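Local coordinates for RabGDI protein (Plasmodium falciparum 3D7, PDB 3P1W) that probably acts as a Rab GDP-dissociation inhibitor, a regulator of Rab GTPases in vesicular protein transport, at residues N66-F71 with E407-I412; C308-V313 with T430-A435; G324-C329 with S413-S418; N356-I361 with T385-N390. One frame throughout, in Å; residues are numbered along the deposited sequence. Where two conformers were deposited one is given.

Interaction 3 is central by distance, and it touches each of the other three. It pairs strands 320-333 and 405-418, and the second of these also supplies residues 407-412 to interaction 1, whose centre lies about 17 Å from that of interaction 3. Their junction is a probable hydrogen bond from Lys411 N to Arg328 O at 2.9 Å. Interaction 2, centred about 9 Å from interaction 3, joins it through Ser432 OG and Tyr416 N, 2.8 Å apart. Interaction 4, about 12 Å away centre to centre, meets interaction 3 where Val386 N lies 2.9 Å from Gln325 O. Interactions 1 and 4 do not touch; their nearest atoms are about 5 Å apart.

Interaction 1 (N66-F71 with E407-I412); sequences NLYNTF and EKFVKI
Phe409 meets three side chains of helix 66-71 at once, and most of this helix-on-strand contact is aromatic. Two offset edge-to-face (T-shaped) pairs use the edge of its ring. One is directed at the face of Tyr68, with centroids 5.6 Å apart and planes at 77°; the other is directed at the face of Phe71, at 5.8 Å and 79°.

CH-pi contacts cover the faces. Leu67 CD2 sits 3.9 Å from the centroid of the Phe409 ring, and Phe409 CB lies over the middle of the Phe71 ring, 3.8 Å from its centroid. Leu67 has CG anti to its backbone N (chi1 -175°), an orientation in which the branched end lies over Phe409. At the rim of Phe71, Val410 O approaches CE1 in the ring plane at 3.4 Å, next to Lys411 CB.

Polar contacts are confined to one side, where a water lies 2.6 Å from Tyr68 OH and donates a weak bond to Glu407 OE2. The hydroxyl also packs against Glu407 CG. Beyond the two segments, Lys72 makes a cation-pi contact with Phe409 and bonds to Lys408 O, and backbone bonds tie Phe409 to Ile330 in the neighbouring strand.

Direct contacts between the two segments are almost entirely between carbon and ring surfaces, which makes this mainly apolar and aromatic packing, supplemented by one weak water bridge.

Interaction 2 (C308-V313 with T430-A435); sequences CDPSYV and TSSYDA
Thr430 meets the chain at Cys308 and Asp309, where two parallel neighbouring strands, 305-308 and 427-429, run out into loops at the edge of the dinucleotide-binding-like (Rossmann-type) sheet of this family. Thr430 N donates to Cys308 O at 2.9 Å with an N-H...O angle of 160°, carrying the strand pairing one step past the end of strand 427-429.

The side chain of Thr430 turns OG1 between its own backbone N and carbonyl carbon (chi1 56°), placing the hydroxyl 3.4 Å from Asp309 CA. The polar partner of that hydroxyl is Glu32 of helix 30-41. Thr430 O has no hydrogen-bonding partner in the model although the contact buries it; the proline ring lies against it, with Pro310 CD at 3.2 Å.

Ser431 turns away from the 308-313 loop, its carbonyl bound by Lys31. Ser432 comes back to Pro310 more loosely, OG standing 4.1 Å from Pro310 CG, while the hydroxyl bonds to Tyr416 N. Farther on, Tyr433 OH bonds to Lys31 N, and Asp434 forms a salt bridge with Lys94; here the segment has left the 308-313 loop.

On the 308-313 side, an Asx turn opens the 3-10 segment around residues 310-312. Asp309 OD1 accepts from Ser311 N on its anti side and from Ser311 OG on its syn side, the latter at 2.6 Å.

Interaction 3 (G324-C329 with S413-S418); sequences GQVIRC and SDLYVS
Val326 and Ser413 form an antiparallel hydrogen-bonded pair, and the two bonds between them give the firmest evidence for the strand register. Val326 N donates to Ser413 O at 2.8 Å and Ser413 N donates to Val326 O at 2.9 Å. In a third bond, from Leu415 N to Gly324 O, the donor stands 42° out of the carbonyl plane.

The intervening non-hydrogen-bonded pair, Gln325 with Asp414, brings the CA atoms to 4.3 Å and sends both side chains to one face. There they run side by side with amide and carboxylate nearly coplanar, 28° apart. Gln325 NE2 donates to Asp414 OD1 at 2.8 Å. That oxygen also receives a salt bridge from Lys322, so a cation and an amide share it, which would favour the charged carboxylate.

On the other face the contact is largely Val326 against Leu415, beside Ser413. Val326 CG1 packs 3.6 Å from Leu415 CD2, the two side chains crossing at about a right angle, and Leu415 CB rests on the Gly324 carbonyl. Gly324 has a positive phi of 154°, where a beta carbon would be jammed against the preceding carbonyl oxygen.

Farther out, Val326 CG2 covers the centre of one face of the Arg328 guanidinium, whose NH2 bonds to Tyr433 O and Asp434 O. On its other side, strand 320-333 pairs with strand 378-385. This places the contact within a three-strand antiparallel portion of the large mixed sheet, strand 320-333 lying between its two partners.

Interaction 4 (N356-I361 with T385-N390); sequences NRKSDI and TVETNN
Glu387 reaches towards Lys358 and Ser359 with CG anti to its carbonyl carbon and the chain extended beyond, while Arg357 folds back through chi3 (-71°) to lay its guanidinium face over that carboxylate. This surface contact joins two loops of the large mixed sheet, one leading into strand 361-367 and the other leaving strand 378-385, strands that are themselves antiparallel neighbours.

The two carboxylate oxygens are used differently. Glu387 OE1 accepts from Lys358 N through its syn lone pair, at 2.9 Å. Glu387 OE2 accepts from Ser359 OG at 2.6 Å, the hydroxyl standing 43° out of the carboxylate plane. Gripped by both, the carboxylate is held in its rotation.

Arg357 stacks on it rather than forming a salt bridge: the planes are 13° apart and Arg357 NH2 lies 4.1 Å from Glu387 OE2, an arrangement of charge proximity alone. Ile361 CD1 covers the opposite face of the guanidinium. In the guanidinium plane Arg357 NE donates to Ser359 O; Arg357 NH2 also has a salt bridge with Glu394.

Between the loops, one water accepts from Arg357 NH2 and Thr385 N and donates to Ser359 OG, linking the arginine, the serine and the end of strand 378-385. A second water donates to Asp360 O at 2.8 Å and lies 2.8 Å from Thr385 OG1.

Interaction 1 (N66-F71 with E407-I412)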
# COMPACT_ATOMS: atom_id res chain seq x y z
N ASN A 66 -11.18 1.31 -20.42
CA ASN A 66 -10.51 0.11 -19.99
C ASN A 66 -11.13 -0.45 -18.72
O ASN A 66 -11.20 -1.64 -18.58
CB ASN A 66 -9.00 0.32 -19.95
CG ASN A 66 -8.41 0.41 -21.35
OD1 ASN A 66 -8.70 -0.41 -22.23
ND2 ASN A 66 -7.61 1.43 -21.57
N LEU A 67 -11.66 0.42 -17.85
CA LEU A 67 -12.33 -0.04 -16.64
C LEU A 67 -13.54 -0.87 -17.06
O LEU A 67 -13.74 -2.00 -16.58
CB LEU A 67 -12.76 1.16 -15.79
CG LEU A 67 -13.37 0.94 -14.44
CD1 LEU A 67 -12.33 0.30 -13.49
CD2 LEU A 67 -13.91 2.26 -13.89
N TYR A 68 -14.31 -0.33 -18.01
CA TYR A 68 -15.51 -1.01 -18.48
C TYR A 68 -15.18 -2.25 -19.29
O TYR A 68 -15.84 -3.27 -19.13
CB TYR A 68 -16.44 -0.02 -19.25
CG TYR A 68 -17.45 0.65 -18.33
CD1 TYR A 68 -17.08 1.69 -17.48
CD2 TYR A 68 -18.77 0.21 -18.29
CE1 TYR A 68 -17.99 2.27 -16.59
CE2 TYR A 68 -19.68 0.79 -17.42
CZ TYR A 68 -19.29 1.81 -16.58
OH TYR A 68 -20.20 2.38 -15.73
N ASN A 69 -14.16 -2.19 -20.14
CA ASN A 69 -13.78 -3.37 -20.92
C ASN A 69 -13.37 -4.51 -20.01
O ASN A 69 -13.63 -5.69 -20.32
CB ASN A 69 -12.64 -3.06 -21.91
CG ASN A 69 -13.13 -2.34 -23.18
OD1 ASN A 69 -14.33 -2.16 -23.39
ND2 ASN A 69 -12.18 -1.91 -24.01
N THR A 70 -12.71 -4.15 -18.91
CA THR A 70 -12.14 -5.12 -17.98
C THR A 70 -13.19 -5.76 -17.09
O THR A 70 -13.19 -6.96 -16.93
CB THR A 70 -11.03 -4.48 -17.10
OG1 THR A 70 -9.96 -4.04 -17.96
CG2 THR A 70 -10.51 -5.46 -16.04
N PHE A 71 -14.09 -4.96 -16.54
CA PHE A 71 -15.05 -5.41 -15.56
C PHE A 71 -16.49 -5.54 -16.07
O PHE A 71 -17.25 -6.31 -15.51
CB PHE A 71 -15.10 -4.41 -14.42
CG PHE A 71 -13.85 -4.40 -13.54
CD1 PHE A 71 -13.75 -5.27 -12.46
CD2 PHE A 71 -12.83 -3.52 -13.78
CE1 PHE A 71 -12.60 -5.24 -11.62
CE2 PHE A 71 -11.70 -3.47 -12.96
CZ PHE A 71 -11.59 -4.33 -11.89
N GLU A 407 -21.80 2.54 -9.24
CA GLU A 407 -21.28 1.33 -9.88
C GLU A 407 -20.21 0.68 -9.01
O GLU A 407 -19.49 1.37 -8.28
CB GLU A 407 -20.62 1.66 -11.22
CG GLU A 407 -21.52 2.32 -12.28
CD GLU A 407 -22.64 1.44 -12.77
OE1 GLU A 407 -22.57 0.19 -12.62
OE2 GLU A 407 -23.59 2.00 -13.38
N LYS A 408 -20.12 -0.64 -9.12
CA LYS A 408 -19.12 -1.46 -8.42
C LYS A 408 -18.30 -2.26 -9.43
O LYS A 408 -18.84 -2.84 -10.38
CB LYS A 408 -19.78 -2.46 -7.48
CG LYS A 408 -20.37 -1.86 -6.23
CD LYS A 408 -21.20 -2.92 -5.49
CE LYS A 408 -22.09 -2.26 -4.42
NZ LYS A 408 -22.95 -3.30 -3.73
N PHE A 409 -17.01 -2.28 -9.23
CA PHE A 409 -16.09 -3.06 -10.04
C PHE A 409 -15.26 -3.97 -9.09
O PHE A 409 -14.39 -3.48 -8.39
CB PHE A 409 -15.18 -2.13 -10.82
CG PHE A 409 -15.90 -1.06 -11.60
CD1 PHE A 409 -16.12 -1.22 -12.95
CD2 PHE A 409 -16.38 0.10 -10.97
CE1 PHE A 409 -16.77 -0.24 -13.70
CE2 PHE A 409 -17.05 1.07 -11.70
CZ PHE A 409 -17.24 0.90 -13.09
N VAL A 410 -15.57 -5.26 -9.06
CA VAL A 410 -15.02 -6.17 -8.08
C VAL A 410 -13.96 -7.08 -8.68
O VAL A 410 -14.16 -7.63 -9.78
CB VAL A 410 -16.08 -7.10 -7.50
CG1 VAL A 410 -15.42 -8.05 -6.51
CG2 VAL A 410 -17.20 -6.28 -6.83
N LYS A 411 -12.83 -7.22 -8.00
CA LYS A 411 -11.75 -8.13 -8.43
C LYS A 411 -11.25 -8.92 -7.23
O LYS A 411 -10.89 -8.36 -6.19
CB LYS A 411 -10.58 -7.37 -9.07
CG LYS A 411 -9.54 -8.26 -9.69
CD LYS A 411 -8.50 -7.40 -10.42
CE LYS A 411 -7.40 -8.27 -11.04
NZ LYS A 411 -6.48 -7.40 -11.79
N ILE A 412 -11.28 -10.24 -7.38
CA ILE A 412 -10.74 -11.13 -6.37
C ILE A 412 -9.48 -11.79 -6.92
O ILE A 412 -9.48 -12.33 -8.05
CB ILE A 412 -11.77 -12.19 -5.96
CG1 ILE A 412 -13.00 -11.53 -5.33
CG2 ILE A 412 -11.13 -13.20 -4.97
CD1 ILE A 412 -14.25 -12.48 -5.24
O HOH W 1 -22.62 1.38 -15.91

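Interaction 2 (C308-V313 with T430-A435)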
# COMPACT_ATOMS: atom_id res chain seq x y z
N CYS A 308 10.71 -10.93 -10.86
CA CYS A 308 9.44 -10.99 -11.55
C CYS A 308 8.29 -11.11 -10.59
O CYS A 308 8.49 -11.44 -9.43
CB CYS A 308 9.43 -12.17 -12.52
SG CYS A 308 9.56 -13.81 -11.78
N ASP A 309 7.10 -10.84 -11.08
CA ASP A 309 5.90 -11.09 -10.28
C ASP A 309 5.46 -12.56 -10.42
O ASP A 309 5.96 -13.28 -11.29
CB ASP A 309 4.82 -10.06 -10.62
CG ASP A 309 4.17 -10.28 -11.95
OD1 ASP A 309 3.38 -11.22 -12.10
OD2 ASP A 309 4.37 -9.42 -12.82
N PRO A 310 4.52 -13.01 -9.57
CA PRO A 310 4.16 -14.41 -9.55
C PRO A 310 3.62 -14.96 -10.88
O PRO A 310 3.76 -16.17 -11.15
CB PRO A 310 3.11 -14.49 -8.41
CG PRO A 310 3.49 -13.41 -7.50
CD PRO A 310 3.89 -12.28 -8.45
N SER A 311 3.06 -14.11 -11.72
CA SER A 311 2.48 -14.57 -12.98
C SER A 311 3.52 -15.13 -13.94
O SER A 311 3.14 -15.86 -14.87
CB SER A 311 1.68 -13.48 -13.69
OG SER A 311 2.48 -12.48 -14.24
N TYR A 312 4.78 -14.79 -13.74
CA TYR A 312 5.87 -15.25 -14.62
C TYR A 312 6.50 -16.58 -14.20
O TYR A 312 7.34 -17.14 -14.95
CB TYR A 312 6.93 -14.16 -14.79
CG TYR A 312 6.43 -13.04 -15.64
CD1 TYR A 312 6.51 -13.09 -17.03
CD2 TYR A 312 5.85 -11.90 -15.04
CE1 TYR A 312 6.04 -12.04 -17.81
CE2 TYR A 312 5.37 -10.87 -15.82
CZ TYR A 312 5.45 -10.94 -17.20
OH TYR A 312 4.95 -9.88 -17.94
N VAL A 313 6.07 -17.13 -13.07
CA VAL A 313 6.64 -18.36 -12.55
C VAL A 313 5.60 -19.41 -12.25
O VAL A 313 5.83 -20.33 -11.46
CB VAL A 313 7.52 -18.09 -11.28
CG1 VAL A 313 8.76 -17.24 -11.62
CG2 VAL A 313 6.69 -17.41 -10.13
N THR A 430 8.43 -11.23 -6.54
CA THR A 430 7.69 -10.28 -5.67
C THR A 430 6.41 -10.95 -5.16
O THR A 430 5.77 -11.74 -5.86
CB THR A 430 7.36 -8.97 -6.39
OG1 THR A 430 6.65 -9.21 -7.60
CG2 THR A 430 8.64 -8.16 -6.67
N SER A 431 6.04 -10.63 -3.92
CA SER A 431 4.76 -11.08 -3.37
C SER A 431 3.59 -10.32 -4.00
O SER A 431 3.73 -9.20 -4.51
CB SER A 431 4.77 -10.95 -1.83
OG SER A 431 4.82 -9.59 -1.45
N SER A 432 2.41 -10.92 -3.95
CA SER A 432 1.23 -10.24 -4.43
C SER A 432 0.93 -9.06 -3.51
O SER A 432 1.28 -9.10 -2.34
CB SER A 432 0.04 -11.17 -4.43
OG SER A 432 0.35 -12.37 -5.12
N TYR A 433 0.31 -8.01 -4.07
CA TYR A 433 -0.10 -6.83 -3.28
C TYR A 433 -1.21 -7.25 -2.31
O TYR A 433 -2.17 -7.91 -2.70
CB TYR A 433 -0.56 -5.66 -4.17
CG TYR A 433 0.55 -5.18 -5.04
CD1 TYR A 433 1.47 -4.24 -4.59
CD2 TYR A 433 0.76 -5.76 -6.28
CE1 TYR A 433 2.54 -3.87 -5.38
CE2 TYR A 433 1.83 -5.40 -7.08
CZ TYR A 433 2.70 -4.46 -6.61
OH TYR A 433 3.78 -4.13 -7.39
N ASP A 434 -1.03 -6.87 -1.04
CA ASP A 434 -2.02 -7.20 0.02
C ASP A 434 -3.11 -6.15 0.13
O ASP A 434 -3.14 -5.13 -0.58
CB ASP A 434 -1.29 -7.47 1.35
CG ASP A 434 -0.71 -6.22 1.97
OD1 ASP A 434 -1.17 -5.10 1.67
OD2 ASP A 434 0.21 -6.34 2.81
N ALA A 435 -4.08 -6.41 1.02
CA ALA A 435 -5.25 -5.58 1.17
C ALA A 435 -4.98 -4.19 1.76
O ALA A 435 -5.88 -3.36 1.73
CB ALA A 435 -6.32 -6.32 2.05

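Interaction 3 (G324-C329 with S413-S418)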
# COMPACT_ATOMS: atom_id res chain seq x y z
N GLY A 324 -3.73 -17.14 0.41
CA GLY A 324 -5.08 -16.60 0.53
C GLY A 324 -5.52 -15.84 -0.71
O GLY A 324 -4.98 -16.06 -1.81
N GLN A 325 -6.54 -15.02 -0.54
CA GLN A 325 -7.06 -14.15 -1.61
C GLN A 325 -7.36 -12.77 -1.05
O GLN A 325 -7.62 -12.63 0.15
CB GLN A 325 -8.37 -14.72 -2.21
CG GLN A 325 -8.22 -16.04 -2.95
CD GLN A 325 -9.44 -16.39 -3.76
OE1 GLN A 325 -10.53 -16.47 -3.23
NE2 GLN A 325 -9.25 -16.62 -5.06
N VAL A 326 -7.36 -11.78 -1.93
CA VAL A 326 -7.74 -10.40 -1.61
C VAL A 326 -8.94 -10.02 -2.49
O VAL A 326 -9.03 -10.46 -3.64
CB VAL A 326 -6.55 -9.44 -1.81
CG1 VAL A 326 -5.95 -9.52 -3.27
CG2 VAL A 326 -7.00 -8.00 -1.50
N ILE A 327 -9.90 -9.25 -1.93
CA ILE A 327 -10.98 -8.67 -2.70
C ILE A 327 -10.82 -7.17 -2.65
O ILE A 327 -10.48 -6.60 -1.59
CB ILE A 327 -12.38 -9.15 -2.19
CG1 ILE A 327 -13.50 -8.51 -3.02
CG2 ILE A 327 -12.55 -8.87 -0.65
CD1 ILE A 327 -14.91 -9.18 -2.79
N ARG A 328 -10.94 -6.55 -3.82
CA ARG A 328 -11.03 -5.12 -3.95
C ARG A 328 -12.25 -4.75 -4.74
O ARG A 328 -12.53 -5.33 -5.79
CB ARG A 328 -9.78 -4.50 -4.64
CG ARG A 328 -8.50 -4.75 -3.90
CD ARG A 328 -7.32 -3.97 -4.43
NE ARG A 328 -6.13 -4.32 -3.67
CZ ARG A 328 -5.35 -5.40 -3.92
NH1 ARG A 328 -5.60 -6.19 -4.95
NH2 ARG A 328 -4.32 -5.66 -3.15
N CYS A 329 -13.01 -3.80 -4.21
CA CYS A 329 -14.23 -3.32 -4.83
C CYS A 329 -14.08 -1.84 -5.05
O CYS A 329 -14.05 -1.07 -4.10
CB CYS A 329 -15.45 -3.59 -3.93
SG CYS A 329 -16.99 -3.19 -4.82
N SER A 413 -8.39 -11.67 -6.18
CA SER A 413 -7.08 -12.14 -6.65
C SER A 413 -6.43 -13.10 -5.64
O SER A 413 -6.55 -12.91 -4.41
CB SER A 413 -6.15 -10.94 -6.87
OG SER A 413 -6.67 -10.02 -7.82
N ASP A 414 -5.68 -14.08 -6.15
CA ASP A 414 -4.89 -14.95 -5.29
C ASP A 414 -3.69 -14.19 -4.75
O ASP A 414 -3.11 -13.34 -5.43
CB ASP A 414 -4.43 -16.22 -6.04
CG ASP A 414 -5.56 -17.14 -6.45
OD1 ASP A 414 -6.60 -17.23 -5.77
OD2 ASP A 414 -5.40 -17.79 -7.49
N LEU A 415 -3.35 -14.45 -3.50
CA LEU A 415 -2.19 -13.88 -2.83
C LEU A 415 -1.09 -14.93 -2.76
O LEU A 415 -1.29 -16.00 -2.16
CB LEU A 415 -2.52 -13.44 -1.40
CG LEU A 415 -3.52 -12.29 -1.24
CD1 LEU A 415 -3.92 -12.10 0.24
CD2 LEU A 415 -2.95 -10.99 -1.85
N TYR A 416 0.05 -14.60 -3.39
CA TYR A 416 1.25 -15.40 -3.35
C TYR A 416 2.36 -14.72 -2.59
O TYR A 416 2.49 -13.48 -2.56
CB TYR A 416 1.77 -15.66 -4.76
CG TYR A 416 0.85 -16.50 -5.56
CD1 TYR A 416 0.78 -17.89 -5.36
CD2 TYR A 416 0.04 -15.93 -6.54
CE1 TYR A 416 -0.06 -18.68 -6.14
CE2 TYR A 416 -0.84 -16.72 -7.29
CZ TYR A 416 -0.87 -18.10 -7.09
OH TYR A 416 -1.72 -18.90 -7.84
N VAL A 417 3.16 -15.55 -1.95
CA VAL A 417 4.45 -15.16 -1.45
C VAL A 417 5.50 -16.07 -2.04
O VAL A 417 5.20 -17.15 -2.52
CB VAL A 417 4.51 -15.19 0.10
CG1 VAL A 417 3.47 -14.20 0.74
CG2 VAL A 417 4.34 -16.62 0.66
N SER A 418 6.74 -15.64 -1.99
CA SER A 418 7.84 -16.43 -2.51
C SER A 418 8.16 -17.53 -1.51
O SER A 418 7.94 -17.36 -0.33
CB SER A 418 9.04 -15.54 -2.73
OG SER A 418 9.50 -15.06 -1.47

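Interaction 4 (N356-I361 with T385-N390)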
# COMPACT_ATOMS: atom_id res chain seq x y z
N ASN A 356 -15.56 -8.35 13.71
CA ASN A 356 -15.54 -9.76 14.18
C ASN A 356 -14.84 -10.70 13.25
O ASN A 356 -15.31 -11.81 12.98
CB ASN A 356 -16.97 -10.27 14.40
CG ASN A 356 -17.82 -9.26 15.02
OD1 ASN A 356 -17.63 -8.91 16.18
ND2 ASN A 356 -18.77 -8.75 14.27
N ARG A 357 -13.66 -10.27 12.78
CA ARG A 357 -12.91 -10.99 11.79
C ARG A 357 -11.44 -10.97 12.15
O ARG A 357 -11.06 -10.41 13.16
CB ARG A 357 -13.15 -10.40 10.39
CG ARG A 357 -12.72 -8.96 10.26
CD ARG A 357 -13.15 -8.40 8.91
NE ARG A 357 -12.36 -8.97 7.80
CZ ARG A 357 -12.83 -9.84 6.90
NH1 ARG A 357 -14.06 -10.33 6.98
NH2 ARG A 357 -12.05 -10.24 5.91
N LYS A 358 -10.63 -11.63 11.35
CA LYS A 358 -9.24 -11.88 11.72
C LYS A 358 -8.25 -11.07 10.88
O LYS A 358 -7.03 -11.29 10.95
CB LYS A 358 -8.95 -13.37 11.56
CG LYS A 358 -9.78 -14.30 12.45
CD LYS A 358 -9.43 -14.18 13.90
CE LYS A 358 -10.08 -15.29 14.75
NZ LYS A 358 -10.64 -14.75 16.02
N SER A 359 -8.76 -10.11 10.12
CA SER A 359 -7.86 -9.22 9.36
C SER A 359 -8.58 -7.92 9.05
O SER A 359 -9.82 -7.89 8.90
CB SER A 359 -7.38 -9.92 8.09
OG SER A 359 -8.47 -10.23 7.21
N ASP A 360 -7.82 -6.82 9.00
CA ASP A 360 -8.43 -5.50 8.87
C ASP A 360 -9.06 -5.31 7.48
O ASP A 360 -8.70 -6.00 6.50
CB ASP A 360 -7.40 -4.40 9.12
CG ASP A 360 -6.92 -4.31 10.58
OD1 ASP A 360 -7.25 -5.17 11.44
OD2 ASP A 360 -6.16 -3.35 10.84
N ILE A 361 -9.97 -4.36 7.38
CA ILE A 361 -10.51 -3.92 6.09
C ILE A 361 -10.17 -2.45 5.91
O ILE A 361 -10.07 -1.70 6.91
CB ILE A 361 -12.01 -4.22 5.99
CG1 ILE A 361 -12.22 -5.76 6.03
CG2 ILE A 361 -12.64 -3.61 4.74
CD1 ILE A 361 -13.69 -6.24 5.92
N THR A 385 -8.84 -8.95 3.09
CA THR A 385 -8.34 -10.33 2.95
C THR A 385 -9.53 -11.25 3.06
O THR A 385 -10.34 -11.11 3.97
CB THR A 385 -7.30 -10.70 4.01
OG1 THR A 385 -6.27 -9.72 4.02
CG2 THR A 385 -6.68 -12.12 3.70
N VAL A 386 -9.65 -12.19 2.12
CA VAL A 386 -10.79 -13.07 2.07
C VAL A 386 -10.66 -14.12 3.21
O VAL A 386 -9.66 -14.83 3.29
CB VAL A 386 -10.89 -13.78 0.73
CG1 VAL A 386 -12.02 -14.82 0.79
CG2 VAL A 386 -11.12 -12.76 -0.42
N GLU A 387 -11.65 -14.18 4.08
CA GLU A 387 -11.68 -15.15 5.17
C GLU A 387 -12.78 -16.20 5.07
O GLU A 387 -12.77 -17.17 5.85
CB GLU A 387 -11.81 -14.41 6.54
CG GLU A 387 -10.62 -13.55 6.79
CD GLU A 387 -10.54 -12.92 8.17
OE1 GLU A 387 -11.50 -13.03 8.99
OE2 GLU A 387 -9.47 -12.31 8.41
N THR A 388 -13.71 -16.04 4.13
CA THR A 388 -14.87 -16.90 4.02
C THR A 388 -15.13 -17.36 2.56
O THR A 388 -14.43 -16.93 1.63
CB THR A 388 -16.17 -16.20 4.50
OG1 THR A 388 -16.68 -15.30 3.48
CG2 THR A 388 -15.94 -15.45 5.84
N ASN A 389 -16.15 -18.21 2.42
CA ASN A 389 -16.66 -18.70 1.14
C ASN A 389 -17.33 -17.62 0.29
O ASN A 389 -17.51 -17.83 -0.92
CB ASN A 389 -17.60 -19.93 1.33
CG ASN A 389 -18.97 -19.61 2.00
OD1 ASN A 389 -19.18 -18.56 2.59
ND2 ASN A 389 -19.88 -20.57 1.93
N ASN A 390 -17.64 -16.48 0.90
CA ASN A 390 -18.43 -15.41 0.27
C ASN A 390 -17.84 -14.03 0.53
O ASN A 390 -18.35 -13.25 1.35
CB ASN A 390 -19.90 -15.46 0.72
CG ASN A 390 -20.80 -14.56 -0.15
OD1 ASN A 390 -20.33 -13.66 -0.84
ND2 ASN A 390 -22.10 -14.79 -0.06
O HOH W 2 -9.74 -8.44 5.77
O HOH W 3 -6.55 -7.38 5.48